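Local coordinates for protein putative methylase (Clostridium difficile, PDB 3LDU) that probably methylates guanine bases of ribosomal RNA, combining an RNA-binding THUMP domain with a Rossmann-like methyltransferase domain that holds GTP in the crystal, at residues Y92-I104 with V114-L126. Numbering follows the deposited sequence.
Sequences YGAQFPISKASSI and VQAIVKKAIVESL
The ring of F96 lies between K119 and L126, and illustrates how one aromatic group can take a charge on one face and a methyl on the other. K119 NZ sits over the face, 3.7 Å from the F96 ring centroid, in a cation-pi contact displaced toward the CD1–CE1 side of the rim. Over the opposite face, L126 CD1 makes a CH-pi contact 4.1 Å from the centroid. V123 CG2 meets the edge at CZ, near the ring plane, while I122 CG2 approaches F96 CE1 obliquely at 3.5 Å. CB of F96 already faces the helix, and chi1 of 53° sets CG between the backbone N and the carbonyl carbon, laying the ring among these four side chains.

Farther along, I98 lays its CG1–CD1 branch on the helix surface: CG1 packs 3.8 Å from K119 CB. Its CD1 comes 4.0 Å from V118 CG1 and also touches I122 CD1, and its CG2 slides past Q115. A101 CB touches both Q115 CG and V114 CG1.

Two polar side chains tie this apolar row to the backbone. Q115 NE2 donates to I98 O at 2.9 Å, a bent bond (137° at the hydrogen) arriving from above the carbonyl plane. K119, bent at chi2, crosses F96 at about a right angle, its CD and CE passing CE1, and NZ also makes a weak 3.3 Å bond to F96 O. E138 forms a salt bridge with NZ and accepts the F96 backbone N-H, so one carboxylate positions both cation-pi partners.

Within the THUMP domain, segment 114-126 of helix 111-129 thus runs at 128° to outermost strand 98-104, packing against it and the loop leading into it. I98 also touches I145 of the adjoining parallel strand 145-150, and I117 and A121 carry the packing on to F78 of helix 74-82.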
# COMPACT_ATOMS: atom_id res chain seq x y z
N TYR A 92 -13.88 -28.45 1.81
CA TYR A 92 -15.24 -28.84 1.54
C TYR A 92 -16.24 -27.75 1.88
O TYR A 92 -16.28 -27.27 3.01
CB TYR A 92 -15.56 -30.10 2.36
CG TYR A 92 -16.81 -30.81 1.93
CD1 TYR A 92 -16.91 -31.36 0.66
CD2 TYR A 92 -17.87 -30.96 2.81
CE1 TYR A 92 -18.06 -32.03 0.26
CE2 TYR A 92 -19.03 -31.64 2.43
CZ TYR A 92 -19.11 -32.17 1.15
OH TYR A 92 -20.25 -32.84 0.75
N GLY A 93 -17.04 -27.36 0.90
CA GLY A 93 -18.14 -26.43 1.14
C GLY A 93 -17.72 -24.97 1.03
O GLY A 93 -18.56 -24.07 1.08
N ALA A 94 -16.42 -24.73 0.87
CA ALA A 94 -15.92 -23.36 0.77
C ALA A 94 -16.39 -22.66 -0.49
O ALA A 94 -16.68 -23.30 -1.50
CB ALA A 94 -14.38 -23.33 0.85
N GLN A 95 -16.47 -21.33 -0.42
CA GLN A 95 -16.79 -20.49 -1.58
C GLN A 95 -15.49 -20.14 -2.30
O GLN A 95 -14.48 -19.88 -1.65
CB GLN A 95 -17.48 -19.19 -1.15
CG GLN A 95 -18.82 -19.38 -0.45
CD GLN A 95 -19.45 -18.06 -0.06
OE1 GLN A 95 -19.53 -17.15 -0.88
NE2 GLN A 95 -19.89 -17.96 1.18
N PHE A 96 -15.52 -20.16 -3.63
CA PHE A 96 -14.35 -19.81 -4.43
C PHE A 96 -14.74 -18.94 -5.63
O PHE A 96 -14.62 -19.35 -6.79
CB PHE A 96 -13.56 -21.06 -4.87
CG PHE A 96 -14.39 -22.12 -5.55
CD1 PHE A 96 -14.37 -22.26 -6.93
CD2 PHE A 96 -15.17 -23.00 -4.81
CE1 PHE A 96 -15.11 -23.25 -7.56
CE2 PHE A 96 -15.92 -24.00 -5.44
CZ PHE A 96 -15.90 -24.12 -6.81
N PRO A 97 -15.20 -17.71 -5.34
CA PRO A 97 -15.56 -16.83 -6.44
C PRO A 97 -14.28 -16.44 -7.19
O PRO A 97 -13.24 -16.31 -6.55
CB PRO A 97 -16.16 -15.62 -5.73
CG PRO A 97 -15.47 -15.58 -4.40
CD PRO A 97 -15.24 -17.04 -4.03
N ILE A 98 -14.35 -16.30 -8.51
CA ILE A 98 -13.20 -15.83 -9.27
C ILE A 98 -13.34 -14.31 -9.28
O ILE A 98 -14.06 -13.73 -10.09
CB ILE A 98 -13.17 -16.41 -10.70
CG1 ILE A 98 -13.55 -17.90 -10.68
CG2 ILE A 98 -11.79 -16.23 -11.32
CD1 ILE A 98 -12.65 -18.76 -9.78
N SER A 99 -12.67 -13.68 -8.33
CA SER A 99 -13.00 -12.30 -8.00
C SER A 99 -12.48 -11.33 -9.03
O SER A 99 -13.04 -10.24 -9.21
CB SER A 99 -12.47 -11.95 -6.61
OG SER A 99 -13.12 -12.74 -5.63
N LYS A 100 -11.43 -11.72 -9.74
CA LYS A 100 -10.76 -10.78 -10.64
C LYS A 100 -9.85 -11.50 -11.63
O LYS A 100 -9.19 -12.48 -11.26
CB LYS A 100 -9.92 -9.80 -9.82
CG LYS A 100 -9.14 -8.81 -10.65
CD LYS A 100 -8.27 -7.95 -9.74
CE LYS A 100 -7.66 -6.77 -10.48
NZ LYS A 100 -6.71 -6.03 -9.60
N ALA A 101 -9.84 -11.02 -12.87
CA ALA A 101 -8.84 -11.49 -13.83
C ALA A 101 -8.24 -10.30 -14.55
O ALA A 101 -8.96 -9.36 -14.92
CB ALA A 101 -9.45 -12.45 -14.84
N SER A 102 -6.92 -10.31 -14.71
CA SER A 102 -6.23 -9.26 -15.45
C SER A 102 -5.45 -9.92 -16.57
O SER A 102 -4.85 -10.96 -16.36
CB SER A 102 -5.28 -8.49 -14.52
OG SER A 102 -5.95 -7.96 -13.39
N SER A 103 -5.47 -9.33 -17.76
CA SER A 103 -4.75 -9.90 -18.88
C SER A 103 -4.05 -8.80 -19.66
O SER A 103 -4.69 -7.85 -20.09
CB SER A 103 -5.70 -10.66 -19.81
OG SER A 103 -4.99 -11.19 -20.90
N ILE A 104 -2.73 -8.95 -19.81
CA ILE A 104 -1.87 -7.94 -20.42
C ILE A 104 -0.99 -8.58 -21.50
O ILE A 104 -0.27 -9.55 -21.23
CB ILE A 104 -0.98 -7.28 -19.34
CG1 ILE A 104 -1.85 -6.51 -18.33
CG2 ILE A 104 0.05 -6.34 -19.99
CD1 ILE A 104 -1.10 -6.04 -17.10
N VAL A 114 -11.90 -15.67 -19.19
CA VAL A 114 -10.85 -16.26 -18.36
C VAL A 114 -11.45 -16.68 -17.02
O VAL A 114 -11.20 -17.79 -16.52
CB VAL A 114 -9.68 -15.28 -18.15
CG1 VAL A 114 -8.78 -15.73 -17.00
CG2 VAL A 114 -8.88 -15.09 -19.43
N GLN A 115 -12.25 -15.80 -16.43
CA GLN A 115 -12.88 -16.06 -15.14
C GLN A 115 -13.80 -17.27 -15.21
O GLN A 115 -13.76 -18.12 -14.32
CB GLN A 115 -13.68 -14.86 -14.65
CG GLN A 115 -12.85 -13.64 -14.23
CD GLN A 115 -13.76 -12.47 -13.89
OE1 GLN A 115 -14.29 -11.81 -14.78
NE2 GLN A 115 -13.98 -12.23 -12.59
N ALA A 116 -14.62 -17.35 -16.26
CA ALA A 116 -15.57 -18.44 -16.40
C ALA A 116 -14.86 -19.77 -16.57
O ALA A 116 -15.26 -20.76 -15.98
CB ALA A 116 -16.52 -18.21 -17.57
N ILE A 117 -13.82 -19.80 -17.41
CA ILE A 117 -13.10 -21.04 -17.68
C ILE A 117 -12.37 -21.53 -16.43
O ILE A 117 -12.38 -22.73 -16.13
CB ILE A 117 -12.11 -20.87 -18.87
CG1 ILE A 117 -12.88 -20.76 -20.19
CG2 ILE A 117 -11.12 -22.04 -18.91
CD1 ILE A 117 -13.41 -22.09 -20.72
N VAL A 118 -11.75 -20.62 -15.69
CA VAL A 118 -11.10 -20.99 -14.45
C VAL A 118 -12.12 -21.52 -13.44
O VAL A 118 -11.88 -22.53 -12.77
CB VAL A 118 -10.26 -19.81 -13.86
CG1 VAL A 118 -9.87 -20.07 -12.41
CG2 VAL A 118 -9.00 -19.60 -14.70
N LYS A 119 -13.27 -20.85 -13.33
CA LYS A 119 -14.36 -21.35 -12.47
C LYS A 119 -14.71 -22.79 -12.84
O LYS A 119 -14.75 -23.68 -11.98
CB LYS A 119 -15.59 -20.45 -12.60
CG LYS A 119 -16.76 -20.88 -11.70
CD LYS A 119 -16.42 -20.71 -10.22
CE LYS A 119 -17.60 -21.11 -9.33
NZ LYS A 119 -17.42 -20.73 -7.89
N LYS A 120 -14.95 -23.03 -14.12
CA LYS A 120 -15.33 -24.37 -14.57
C LYS A 120 -14.26 -25.41 -14.22
O LYS A 120 -14.57 -26.51 -13.75
CB LYS A 120 -15.60 -24.36 -16.08
CG LYS A 120 -16.09 -25.69 -16.66
CD LYS A 120 -16.54 -25.47 -18.10
CE LYS A 120 -15.97 -26.49 -19.06
NZ LYS A 120 -15.85 -25.94 -20.45
N ALA A 121 -12.99 -25.06 -14.45
CA ALA A 121 -11.87 -25.96 -14.15
C ALA A 121 -11.80 -26.33 -12.68
O ALA A 121 -11.61 -27.50 -12.32
CB ALA A 121 -10.56 -25.35 -14.61
N ILE A 122 -11.95 -25.33 -11.81
CA ILE A 122 -11.91 -25.58 -10.38
C ILE A 122 -13.10 -26.43 -9.92
O ILE A 122 -12.95 -27.31 -9.08
CB ILE A 122 -11.83 -24.26 -9.58
CG1 ILE A 122 -10.56 -23.49 -9.96
CG2 ILE A 122 -11.87 -24.53 -8.07
CD1 ILE A 122 -10.37 -22.16 -9.18
N VAL A 123 -14.27 -26.16 -10.47
CA VAL A 123 -15.44 -26.97 -10.14
C VAL A 123 -15.17 -28.43 -10.52
O VAL A 123 -15.43 -29.35 -9.73
CB VAL A 123 -16.71 -26.44 -10.85
CG1 VAL A 123 -17.81 -27.49 -10.83
CG2 VAL A 123 -17.18 -25.14 -10.22
N GLU A 124 -14.62 -28.63 -11.72
CA GLU A 124 -14.34 -29.99 -12.19
C GLU A 124 -13.31 -30.68 -11.30
O GLU A 124 -13.46 -31.86 -10.96
CB GLU A 124 -13.83 -29.96 -13.63
CG GLU A 124 -14.90 -29.73 -14.67
CD GLU A 124 -15.18 -30.98 -15.45
OE1 GLU A 124 -16.19 -31.66 -15.15
OE2 GLU A 124 -14.39 -31.31 -16.36
N SER A 125 -12.26 -29.94 -10.94
CA SER A 125 -11.20 -30.46 -10.07
C SER A 125 -11.73 -30.91 -8.71
O SER A 125 -11.41 -32.00 -8.23
CB SER A 125 -10.10 -29.41 -9.88
OG SER A 125 -9.10 -29.90 -8.99
N LEU A 126 -12.55 -30.06 -8.09
CA LEU A 126 -13.12 -30.34 -6.78
C LEU A 126 -14.15 -31.46 -6.83
O LEU A 126 -14.21 -32.31 -5.94
CB LEU A 126 -13.76 -29.09 -6.19
CG LEU A 126 -12.75 -27.98 -5.90
CD1 LEU A 126 -13.46 -26.75 -5.37
CD2 LEU A 126 -11.71 -28.47 -4.89